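Ferredoxin--NADP reductase, apicoplast (Plasmodium falciparum, PDB 3JQQ) catalyses FAD-dependent electron transfer between NADP(H) and ferredoxin in the apicoplast, and may play a role in the last step of isoprenoid precursor synthesis. Local coordinates at residues K19-I24 with H37-H42; F173-T178 with G209-Y214; C279-C284 with K309-E314. The protein carries 1 engineered substitution. All blocks are in the same frame, centred on the assembly; numbering follows the deposited sequence.

Interaction 1: residues K19-I24 with H37-H42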
# COMPACT_ATOMS: atom_id res chain seq x y z
N LYS B 19 24.40 -7.83 -11.80
CA LYS B 19 25.34 -7.12 -10.93
C LYS B 19 24.89 -5.70 -10.61
O LYS B 19 24.37 -5.00 -11.48
CB LYS B 19 26.74 -7.07 -11.57
CG LYS B 19 27.55 -8.35 -11.42
CD LYS B 19 27.98 -8.57 -9.98
CE LYS B 19 29.01 -9.68 -9.88
NZ LYS B 19 29.24 -10.10 -8.46
N ILE B 20 25.11 -5.29 -9.37
CA ILE B 20 24.91 -3.91 -8.95
C ILE B 20 26.09 -3.05 -9.41
O ILE B 20 27.22 -3.28 -9.00
CB ILE B 20 24.81 -3.82 -7.42
CG1 ILE B 20 23.55 -4.55 -6.92
CG2 ILE B 20 24.81 -2.36 -6.97
CD1 ILE B 20 22.27 -4.06 -7.57
N VAL B 21 25.81 -2.06 -10.26
CA VAL B 21 26.84 -1.14 -10.73
C VAL B 21 26.89 0.13 -9.88
O VAL B 21 27.97 0.61 -9.52
CB VAL B 21 26.63 -0.75 -12.20
CG1 VAL B 21 27.60 0.34 -12.60
CG2 VAL B 21 26.78 -1.97 -13.09
N ASP B 22 25.73 0.68 -9.56
CA ASP B 22 25.66 1.84 -8.68
C ASP B 22 24.43 1.77 -7.79
O ASP B 22 23.46 1.06 -8.09
CB ASP B 22 25.69 3.15 -9.48
CG ASP B 22 26.42 4.27 -8.75
OD1 ASP B 22 26.74 4.11 -7.55
OD2 ASP B 22 26.67 5.32 -9.38
N LYS B 23 24.48 2.50 -6.69
CA LYS B 23 23.40 2.54 -5.71
C LYS B 23 23.37 3.97 -5.19
O LYS B 23 24.30 4.43 -4.54
CB LYS B 23 23.68 1.55 -4.58
CG LYS B 23 22.60 1.46 -3.51
CD LYS B 23 23.04 0.55 -2.37
CE LYS B 23 22.07 0.61 -1.21
NZ LYS B 23 22.52 -0.23 -0.06
N ILE B 24 22.29 4.68 -5.49
CA ILE B 24 22.24 6.12 -5.31
C ILE B 24 21.02 6.57 -4.52
O ILE B 24 19.90 6.15 -4.80
CB ILE B 24 22.21 6.83 -6.68
CG1 ILE B 24 23.55 6.66 -7.40
CG2 ILE B 24 21.85 8.29 -6.51
CD1 ILE B 24 23.51 7.07 -8.86
N HIS B 37 18.29 4.43 -6.07
CA HIS B 37 18.34 4.18 -7.50
C HIS B 37 19.44 3.15 -7.75
O HIS B 37 20.60 3.39 -7.44
CB HIS B 37 18.65 5.48 -8.24
CG HIS B 37 19.12 5.30 -9.65
ND1 HIS B 37 18.25 5.13 -10.70
CD2 HIS B 37 20.36 5.29 -10.18
CE1 HIS B 37 18.94 5.01 -11.83
NE2 HIS B 37 20.22 5.10 -11.54
N LEU B 38 19.06 2.00 -8.29
CA LEU B 38 20.02 0.94 -8.58
C LEU B 38 20.36 0.90 -10.06
O LEU B 38 19.48 0.78 -10.90
CB LEU B 38 19.48 -0.43 -8.15
CG LEU B 38 19.10 -0.68 -6.69
CD1 LEU B 38 18.54 -2.08 -6.52
CD2 LEU B 38 20.30 -0.47 -5.77
N GLU B 39 21.65 0.99 -10.38
CA GLU B 39 22.09 0.69 -11.74
C GLU B 39 22.49 -0.78 -11.78
O GLU B 39 23.29 -1.23 -10.97
CB GLU B 39 23.24 1.60 -12.20
CG GLU B 39 23.38 1.65 -13.72
CD GLU B 39 24.45 2.62 -14.20
OE1 GLU B 39 24.66 3.66 -13.54
OE2 GLU B 39 25.08 2.34 -15.25
N ILE B 40 21.90 -1.52 -12.71
CA ILE B 40 22.08 -2.97 -12.76
C ILE B 40 22.60 -3.46 -14.11
O ILE B 40 22.03 -3.17 -15.16
CB ILE B 40 20.77 -3.70 -12.42
CG1 ILE B 40 20.40 -3.47 -10.95
CG2 ILE B 40 20.90 -5.19 -12.71
CD1 ILE B 40 19.09 -4.10 -10.54
N ASN B 41 23.72 -4.20 -14.07
CA ASN B 41 24.30 -4.80 -15.27
C ASN B 41 23.75 -6.20 -15.47
O ASN B 41 23.97 -7.09 -14.65
CB ASN B 41 25.83 -4.82 -15.17
CG ASN B 41 26.50 -5.24 -16.47
OD1 ASN B 41 26.17 -6.27 -17.06
ND2 ASN B 41 27.45 -4.43 -16.94
N HIS B 42 23.04 -6.39 -16.57
CA HIS B 42 22.40 -7.66 -16.87
C HIS B 42 23.02 -8.27 -18.13
O HIS B 42 22.51 -9.25 -18.67
CB HIS B 42 20.90 -7.43 -17.07
CG HIS B 42 20.58 -6.40 -18.10
ND1 HIS B 42 20.45 -6.70 -19.45
CD2 HIS B 42 20.39 -5.05 -18.00
CE1 HIS B 42 20.18 -5.59 -20.13
NE2 HIS B 42 20.14 -4.58 -19.28
O HOH W 1 26.13 5.17 -11.90

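Interaction 2: residues F173-T178 with G209-Y214. With A2P (adenosine-2'-5'-diphosphate), chain J.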
# COMPACT_ATOMS: atom_id res chain seq x y z
N PHE B 173 0.76 12.91 -24.44
CA PHE B 173 0.56 12.11 -23.24
C PHE B 173 0.14 12.93 -22.03
O PHE B 173 0.47 14.11 -21.91
CB PHE B 173 1.84 11.35 -22.87
CG PHE B 173 2.33 10.40 -23.93
CD1 PHE B 173 3.36 10.76 -24.78
CD2 PHE B 173 1.77 9.14 -24.06
CE1 PHE B 173 3.82 9.89 -25.75
CE2 PHE B 173 2.23 8.27 -25.03
CZ PHE B 173 3.25 8.64 -25.87
N ILE B 174 -0.59 12.28 -21.13
CA ILE B 174 -0.77 12.76 -19.77
C ILE B 174 -0.28 11.66 -18.83
O ILE B 174 -0.86 10.58 -18.79
CB ILE B 174 -2.24 13.07 -19.45
CG1 ILE B 174 -2.73 14.25 -20.29
CG2 ILE B 174 -2.42 13.36 -17.96
CD1 ILE B 174 -4.23 14.47 -20.21
N PHE B 175 0.79 11.93 -18.09
CA PHE B 175 1.30 10.98 -17.12
C PHE B 175 0.92 11.42 -15.71
O PHE B 175 1.15 12.57 -15.33
CB PHE B 175 2.83 10.84 -17.20
CG PHE B 175 3.34 10.41 -18.55
CD1 PHE B 175 4.51 10.96 -19.06
CD2 PHE B 175 2.66 9.47 -19.30
CE1 PHE B 175 4.99 10.57 -20.29
CE2 PHE B 175 3.14 9.07 -20.54
CZ PHE B 175 4.31 9.62 -21.04
N ILE B 176 0.32 10.52 -14.94
CA ILE B 176 -0.05 10.82 -13.56
C ILE B 176 0.68 9.87 -12.61
O ILE B 176 0.63 8.65 -12.78
CB ILE B 176 -1.58 10.73 -13.36
CG1 ILE B 176 -2.27 11.79 -14.22
CG2 ILE B 176 -1.94 10.90 -11.90
CD1 ILE B 176 -3.78 11.61 -14.33
N ALA B 177 1.37 10.42 -11.62
CA ALA B 177 2.21 9.61 -10.75
C ALA B 177 2.20 10.02 -9.28
O ALA B 177 1.90 11.17 -8.94
CB ALA B 177 3.65 9.60 -11.27
N THR B 178 2.52 9.06 -8.41
CA THR B 178 2.82 9.33 -7.02
C THR B 178 4.06 8.53 -6.62
O THR B 178 4.22 7.38 -7.02
CB THR B 178 1.66 8.95 -6.07
OG1 THR B 178 1.40 7.54 -6.17
CG2 THR B 178 0.40 9.72 -6.43
N GLY B 209 5.70 15.68 -29.63
CA GLY B 209 4.37 15.70 -29.04
C GLY B 209 4.38 16.49 -27.74
O GLY B 209 5.42 17.02 -27.34
N TYR B 210 3.23 16.58 -27.08
CA TYR B 210 3.15 17.31 -25.81
C TYR B 210 2.84 16.38 -24.64
O TYR B 210 1.90 15.59 -24.69
CB TYR B 210 2.11 18.43 -25.88
CG TYR B 210 2.35 19.52 -24.86
CD1 TYR B 210 3.55 20.21 -24.81
CD2 TYR B 210 1.36 19.87 -23.94
CE1 TYR B 210 3.77 21.21 -23.88
CE2 TYR B 210 1.57 20.87 -23.00
CZ TYR B 210 2.78 21.53 -22.98
OH TYR B 210 3.00 22.53 -22.05
N ILE B 211 3.64 16.49 -23.59
CA ILE B 211 3.49 15.65 -22.40
C ILE B 211 3.15 16.49 -21.17
O ILE B 211 3.84 17.46 -20.87
CB ILE B 211 4.77 14.83 -22.13
CG1 ILE B 211 5.09 13.93 -23.34
CG2 ILE B 211 4.62 14.01 -20.86
CD1 ILE B 211 6.49 13.36 -23.32
N THR B 212 2.09 16.11 -20.48
CA THR B 212 1.70 16.79 -19.25
C THR B 212 1.84 15.83 -18.08
O THR B 212 1.24 14.75 -18.06
CB THR B 212 0.25 17.30 -19.31
OG1 THR B 212 0.03 17.98 -20.55
CG2 THR B 212 -0.03 18.25 -18.16
N ILE B 213 2.64 16.23 -17.09
CA ILE B 213 2.93 15.36 -15.96
C ILE B 213 2.34 15.89 -14.67
O ILE B 213 2.56 17.04 -14.30
CB ILE B 213 4.44 15.16 -15.80
CG1 ILE B 213 5.07 14.75 -17.13
CG2 ILE B 213 4.73 14.13 -14.72
CD1 ILE B 213 6.45 14.17 -17.01
N TYR B 214 1.57 15.04 -13.99
CA TYR B 214 1.03 15.36 -12.68
C TYR B 214 1.68 14.42 -11.67
O TYR B 214 1.47 13.21 -11.72
CB TYR B 214 -0.49 15.20 -12.67
CG TYR B 214 -1.21 16.08 -13.66
CD1 TYR B 214 -1.69 15.57 -14.86
CD2 TYR B 214 -1.42 17.43 -13.39
CE1 TYR B 214 -2.35 16.38 -15.77
CE2 TYR B 214 -2.09 18.24 -14.29
CZ TYR B 214 -2.55 17.71 -15.47
OH TYR B 214 -3.21 18.52 -16.37
P1 A2P J . 1.11 11.48 2.18
O1P A2P J . -0.23 11.97 2.69
O2P A2P J . 1.32 10.00 2.36
O3P A2P J . 2.28 12.33 2.60
P2 A2P J . 4.45 7.23 -0.99
O4P A2P J . 4.73 6.64 -2.36
O5P A2P J . 3.66 6.33 -0.07
O6P A2P J . 5.65 7.90 -0.36
O5' A2P J . 3.45 8.45 -1.30
C5' A2P J . 3.64 9.26 -2.46
C4' A2P J . 2.73 10.48 -2.38
O4' A2P J . 1.36 10.08 -2.59
C3' A2P J . 2.79 11.13 -1.01
O3' A2P J . 2.80 12.55 -1.18
C2' A2P J . 1.49 10.73 -0.33
O2' A2P J . 1.03 11.71 0.59
C1' A2P J . 0.58 10.68 -1.55
N9 A2P J . -0.71 10.01 -1.26
C8 A2P J . -1.04 9.37 -0.12
N7 A2P J . -2.32 8.89 -0.19
C5 A2P J . -2.81 9.24 -1.39
C6 A2P J . -4.09 9.06 -2.12
N6 A2P J . -5.13 8.40 -1.56
N1 A2P J . -4.20 9.59 -3.36
C2 A2P J . -3.18 10.25 -3.94
N3 A2P J . -1.99 10.45 -3.34
C4 A2P J . -1.75 9.98 -2.09
O HOH W 2 0.04 16.85 -22.85

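Interaction 3: residues C279-C284 with K309-E314. With FAD (flavin-adenine dinucleotide), chain I.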
# COMPACT_ATOMS: atom_id res chain seq x y z
N CYS B 279 -4.71 12.71 -26.19
CA CYS B 279 -3.69 12.26 -25.25
C CYS B 279 -3.88 10.82 -24.78
O CYS B 279 -5.00 10.40 -24.48
CB CYS B 279 -3.64 13.17 -24.02
SG CYS B 279 -2.79 14.74 -24.26
N GLU B 280 -2.78 10.07 -24.72
CA GLU B 280 -2.76 8.81 -24.00
C GLU B 280 -2.63 9.13 -22.52
O GLU B 280 -1.72 9.85 -22.11
CB GLU B 280 -1.59 7.94 -24.46
CG GLU B 280 -1.79 7.30 -25.83
CD GLU B 280 -2.83 6.20 -25.83
OE1 GLU B 280 -2.91 5.45 -24.82
OE2 GLU B 280 -3.56 6.07 -26.83
N LEU B 281 -3.54 8.59 -21.71
CA LEU B 281 -3.58 8.88 -20.29
C LEU B 281 -3.00 7.73 -19.48
O LEU B 281 -3.42 6.58 -19.63
CB LEU B 281 -5.01 9.19 -19.85
CG LEU B 281 -5.26 9.48 -18.37
CD1 LEU B 281 -4.44 10.68 -17.91
CD2 LEU B 281 -6.74 9.72 -18.11
N TYR B 282 -2.04 8.04 -18.62
CA TYR B 282 -1.41 7.03 -17.78
C TYR B 282 -1.55 7.37 -16.31
O TYR B 282 -1.42 8.52 -15.91
CB TYR B 282 0.08 6.90 -18.12
CG TYR B 282 0.34 6.22 -19.44
CD1 TYR B 282 0.13 6.88 -20.64
CD2 TYR B 282 0.82 4.91 -19.49
CE1 TYR B 282 0.38 6.26 -21.85
CE2 TYR B 282 1.06 4.28 -20.69
CZ TYR B 282 0.84 4.96 -21.87
OH TYR B 282 1.08 4.35 -23.07
N ILE B 283 -1.81 6.35 -15.49
CA ILE B 283 -1.91 6.53 -14.05
C ILE B 283 -1.11 5.45 -13.34
O ILE B 283 -1.41 4.26 -13.45
CB ILE B 283 -3.37 6.48 -13.58
CG1 ILE B 283 -4.16 7.66 -14.18
CG2 ILE B 283 -3.44 6.50 -12.06
CD1 ILE B 283 -5.66 7.52 -14.07
N CYS B 284 -0.08 5.87 -12.62
CA CYS B 284 0.78 4.94 -11.90
C CYS B 284 1.03 5.39 -10.46
O CYS B 284 1.55 6.48 -10.22
CB CYS B 284 2.12 4.76 -12.62
SG CYS B 284 3.16 3.47 -11.90
N LYS B 309 -9.20 2.65 -24.58
CA LYS B 309 -7.97 2.12 -25.16
C LYS B 309 -6.83 3.08 -24.84
O LYS B 309 -5.66 2.70 -24.85
CB LYS B 309 -8.10 1.98 -26.69
CG LYS B 309 -7.84 3.28 -27.46
CD LYS B 309 -7.71 3.04 -28.97
CE LYS B 309 -6.38 2.37 -29.32
NZ LYS B 309 -6.25 2.13 -30.79
N ARG B 310 -7.20 4.32 -24.56
CA ARG B 310 -6.23 5.40 -24.36
C ARG B 310 -5.82 5.56 -22.90
O ARG B 310 -4.88 6.29 -22.60
CB ARG B 310 -6.80 6.72 -24.90
CG ARG B 310 -7.01 6.74 -26.40
CD ARG B 310 -7.10 8.17 -26.92
NE ARG B 310 -8.44 8.74 -26.77
CZ ARG B 310 -8.69 10.02 -26.52
NH1 ARG B 310 -7.68 10.87 -26.36
NH2 ARG B 310 -9.94 10.45 -26.41
N VAL B 311 -6.54 4.90 -22.00
CA VAL B 311 -6.27 5.02 -20.57
C VAL B 311 -5.49 3.81 -20.05
O VAL B 311 -5.82 2.67 -20.35
CB VAL B 311 -7.58 5.19 -19.77
CG1 VAL B 311 -7.29 5.17 -18.28
CG2 VAL B 311 -8.28 6.48 -20.17
N HIS B 312 -4.46 4.09 -19.26
CA HIS B 312 -3.61 3.05 -18.69
C HIS B 312 -3.45 3.25 -17.19
O HIS B 312 -3.20 4.37 -16.74
CB HIS B 312 -2.23 3.06 -19.35
CG HIS B 312 -2.26 2.93 -20.84
ND1 HIS B 312 -2.05 1.73 -21.48
CD2 HIS B 312 -2.46 3.85 -21.81
CE1 HIS B 312 -2.13 1.92 -22.79
NE2 HIS B 312 -2.38 3.20 -23.01
N VAL B 313 -3.59 2.18 -16.43
CA VAL B 313 -3.47 2.27 -14.98
C VAL B 313 -2.64 1.13 -14.40
O VAL B 313 -2.84 -0.04 -14.74
CB VAL B 313 -4.86 2.28 -14.30
CG1 VAL B 313 -5.60 0.98 -14.59
CG2 VAL B 313 -4.73 2.50 -12.80
N GLU B 314 -1.69 1.48 -13.53
CA GLU B 314 -0.91 0.50 -12.80
C GLU B 314 -0.79 0.98 -11.35
O GLU B 314 -0.05 1.91 -11.06
CB GLU B 314 0.48 0.33 -13.42
CG GLU B 314 1.07 -1.06 -13.26
CD GLU B 314 2.54 -1.12 -13.65
OE1 GLU B 314 3.29 -0.22 -13.25
OE2 GLU B 314 2.94 -2.08 -14.35
PA FAD I . 7.14 -6.33 2.64
O1A FAD I . 6.53 -7.15 1.53
O2A FAD I . 8.07 -7.16 3.49
O5B FAD I . 5.98 -5.64 3.53
C5B FAD I . 5.09 -4.70 2.96
C4B FAD I . 4.89 -3.51 3.89
O4B FAD I . 4.49 -3.94 5.18
C3B FAD I . 6.18 -2.73 4.07
O3B FAD I . 5.86 -1.36 4.16
C2B FAD I . 6.71 -3.21 5.40
O2B FAD I . 7.40 -2.17 6.08
C1B FAD I . 5.46 -3.62 6.16
N9A FAD I . 5.69 -4.79 7.03
C8A FAD I . 6.22 -6.00 6.66
N7A FAD I . 6.25 -6.80 7.76
C5A FAD I . 5.74 -6.12 8.81
C6A FAD I . 5.54 -6.46 10.14
N6A FAD I . 5.95 -7.63 10.60
N1A FAD I . 4.98 -5.53 11.00
C2A FAD I . 4.64 -4.28 10.53
N3A FAD I . 4.84 -3.95 9.21
C4A FAD I . 5.38 -4.85 8.36
N1 FAD I . 8.15 -0.32 -5.19
C2 FAD I . 9.22 0.54 -5.34
O2 FAD I . 9.85 0.90 -4.35
N3 FAD I . 9.59 0.98 -6.60
C4 FAD I . 8.88 0.58 -7.71
O4 FAD I . 9.20 0.98 -8.83
C4X FAD I . 7.80 -0.28 -7.56
N5 FAD I . 7.09 -0.69 -8.67
C5X FAD I . 6.02 -1.55 -8.51
C6 FAD I . 5.30 -1.96 -9.63
C7 FAD I . 4.22 -2.82 -9.48
C7M FAD I . 3.45 -3.26 -10.69
C8 FAD I . 3.87 -3.27 -8.21
C8M FAD I . 2.70 -4.20 -8.03
C9 FAD I . 4.58 -2.85 -7.09
C9A FAD I . 5.66 -1.99 -7.23
N10 FAD I . 6.38 -1.59 -6.11
C10 FAD I . 7.44 -0.73 -6.29
C1' FAD I . 6.12 -2.20 -4.75
C2' FAD I . 7.20 -3.23 -4.36
O2' FAD I . 7.08 -4.35 -5.21
C3' FAD I . 7.13 -3.77 -2.93
O3' FAD I . 5.79 -4.04 -2.56
C4' FAD I . 7.79 -2.86 -1.89
O4' FAD I . 9.17 -2.79 -2.16
C5' FAD I . 7.60 -3.43 -0.49
O5' FAD I . 8.21 -4.69 -0.46
P FAD I . 8.99 -5.23 0.85
O1P FAD I . 9.33 -6.69 0.66
O2P FAD I . 10.23 -4.41 1.13
O3P FAD I . 7.92 -5.05 2.03

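Interaction 1: residues K19-I24 with H37-H42
The His37 imidazole meets Ile24 obliquely: the isoleucine runs alongside it, Ile24 CD1 standing 3.9 Å from His37 CD2. The ring's ND1 is hydrogen-bonded to the hydroxyl of Tyr225, whose own ring stands nearly perpendicular to the imidazole. The carboxylates of Asp22 and Glu39 project from the same face of the sheet and do not touch; a water donates to both, 2.6 Å from Asp22 OD2 and 2.7 Å from Glu39 OE1, which may ease repulsion if both are charged. The other oxygen of Asp22, OD1, takes the backbone N-H of Lys23 on its anti side and out of the carboxylate plane, while Glu39 OE2 is held by Asn113. Strands 16-25 and 35-41 form an antiparallel hairpin in the beta-barrel FAD domain of the ferredoxin reductase family, and a classic beta bulge interrupts their register. Val21 and Asp22 both face Glu39, whose O accepts a short bond from Val21 N (2.7 Å) and a weak one from Asp22 N (3.4 Å). At the bulge Val21 points toward the partner strand, and its CG2 lies 3.7 Å from Asn41 CB. Beyond the bulge, paired backbone bonds join Ile24 to His37; before it, they join Lys19 to Asn41. On the face of Ile20, Lys23, Leu38 and Ile40, where all but the lysine are buried, Ile20 CD1 packs on Ile40 CG1 at 3.9 Å. Leu38 CD2 lies 3.8 Å from Lys23 CG; with CG anti to the backbone N (chi1 -178°) and the chain extended beyond, Lys23 carries NZ onward to the carbonyls of Ile142, Lys143 and Leu145.

Interaction 2: residues F173-T178 with G209-Y214
With CG anti to the carbonyl carbon (chi1 -60°), Tyr214 swings its ring across to Ile174 and Ile176 of the neighbouring strand. Ile174 CG2, which stands anti to its own N, meets the ring edge in the ring plane, 3.7 Å from Tyr214 CE1; Ile176 CG1 reaches Tyr214 CD1 obliquely at 3.9 Å. On the opposite face of the sheet Ile211 splits its two branches between two phenylalanines. Its CG1 lies at the edge of the Phe173 ring, 3.9 Å from Phe173 CD1, the two side chains running alongside each other. Its CG2 comes obliquely to Phe175 and touches Phe175 CE1 at 3.5 Å, a close fit, and Ile213 CD1 approaches the edge of the same ring. The backbones run parallel, and five N-H...O bonds alternate in direction from Phe173 N to Tyr210 O through to Ala177 N to Tyr214 O. The straightest is Tyr214 N to Phe175 O, 2.8 Å with 172° at the hydrogen. A water bridges Phe173 O and Thr212 OG1, 2.6 Å from the hydroxyl. Helix 183-192 packs on the face of Phe173, Phe175 and Ile211, with Tyr185 stacked on Phe175, while helix 259-265 packs on that of Ile176 and Tyr214. At the C-terminal end of strand 173-178, Thr178 CB lies 3.7 Å from the ribose O4' of adenosine-2'-5'-diphosphate, and its OG1 bonds to the backbone N of the engineered Lys286. Helices over both faces of a parallel sheet and a nucleotide at its C-terminal edge are the hallmarks of the Rossmann-like NADP-binding domain.

Interaction 3: residues C279-C284 with K309-E314
Stacking carries the middle of the contact: the rings of Tyr282 and His312 form an offset stack, centroids 4.2 Å apart and planes 9° from parallel. His312 CD2 sits over the tyrosine face near its rim, 3.5 Å from Tyr282 CZ, and His312 CB adds a CH-pi contact to that ring. A side-chain hydrogen bond, together with the stack, sets the imidazole's rotation: His312 NE2 donates, in its ring plane, to Glu280 OE1 at 2.9 Å. The bend of Glu280 at chi2 (-71°) folds its carboxylate toward segment 309-314 and sets OE2 3.5 Å from Arg310 CG. Arg310 NH1 gives Cys279 O just a weak bond and is also hydrogen-bonded to Phe274 O. Four backbone bonds zip the parallel strands from Leu281 N to Glu314 N. Apolar contact on the opposite face is modest, Leu281 CD2 against Val311 CG2 at 4.1 Å. Near the flavin, Glu314 CD comes 3.8 Å from the FAD methyl C7M. Strand 311-315 is, within this chain, an outermost strand of the parallel sheet of the Rossmann-like NADP-binding domain; strand 280-285 lies between it and 173-178, with helix 289-298 packed against Leu281 and Ile283, and helix 183-192 against Tyr282 and Cys284.

The three contacts follow one another along the chain. Interaction 1 belongs to the antiparallel sheet of the FAD-binding domain, across the chain's centre from the others; its centre lies about 27 Å from that of interaction 2 and about 29 Å from that of interaction 3. Those two share the five-stranded parallel sheet, with centres about 10 Å apart. There Ile174 O and Tyr282 N, at 2.8 Å, probably hydrogen-bond, and Ile174 packs on Leu281. The four strands are adjacent in the order 211-217, 173-178, 280-285, 311-315; the C-terminal ends of 173-178 and 311-315 carry Thr178 at the adenosine-2'-5'-diphosphate and Glu314 beside the flavin, so one sheet borders both sites.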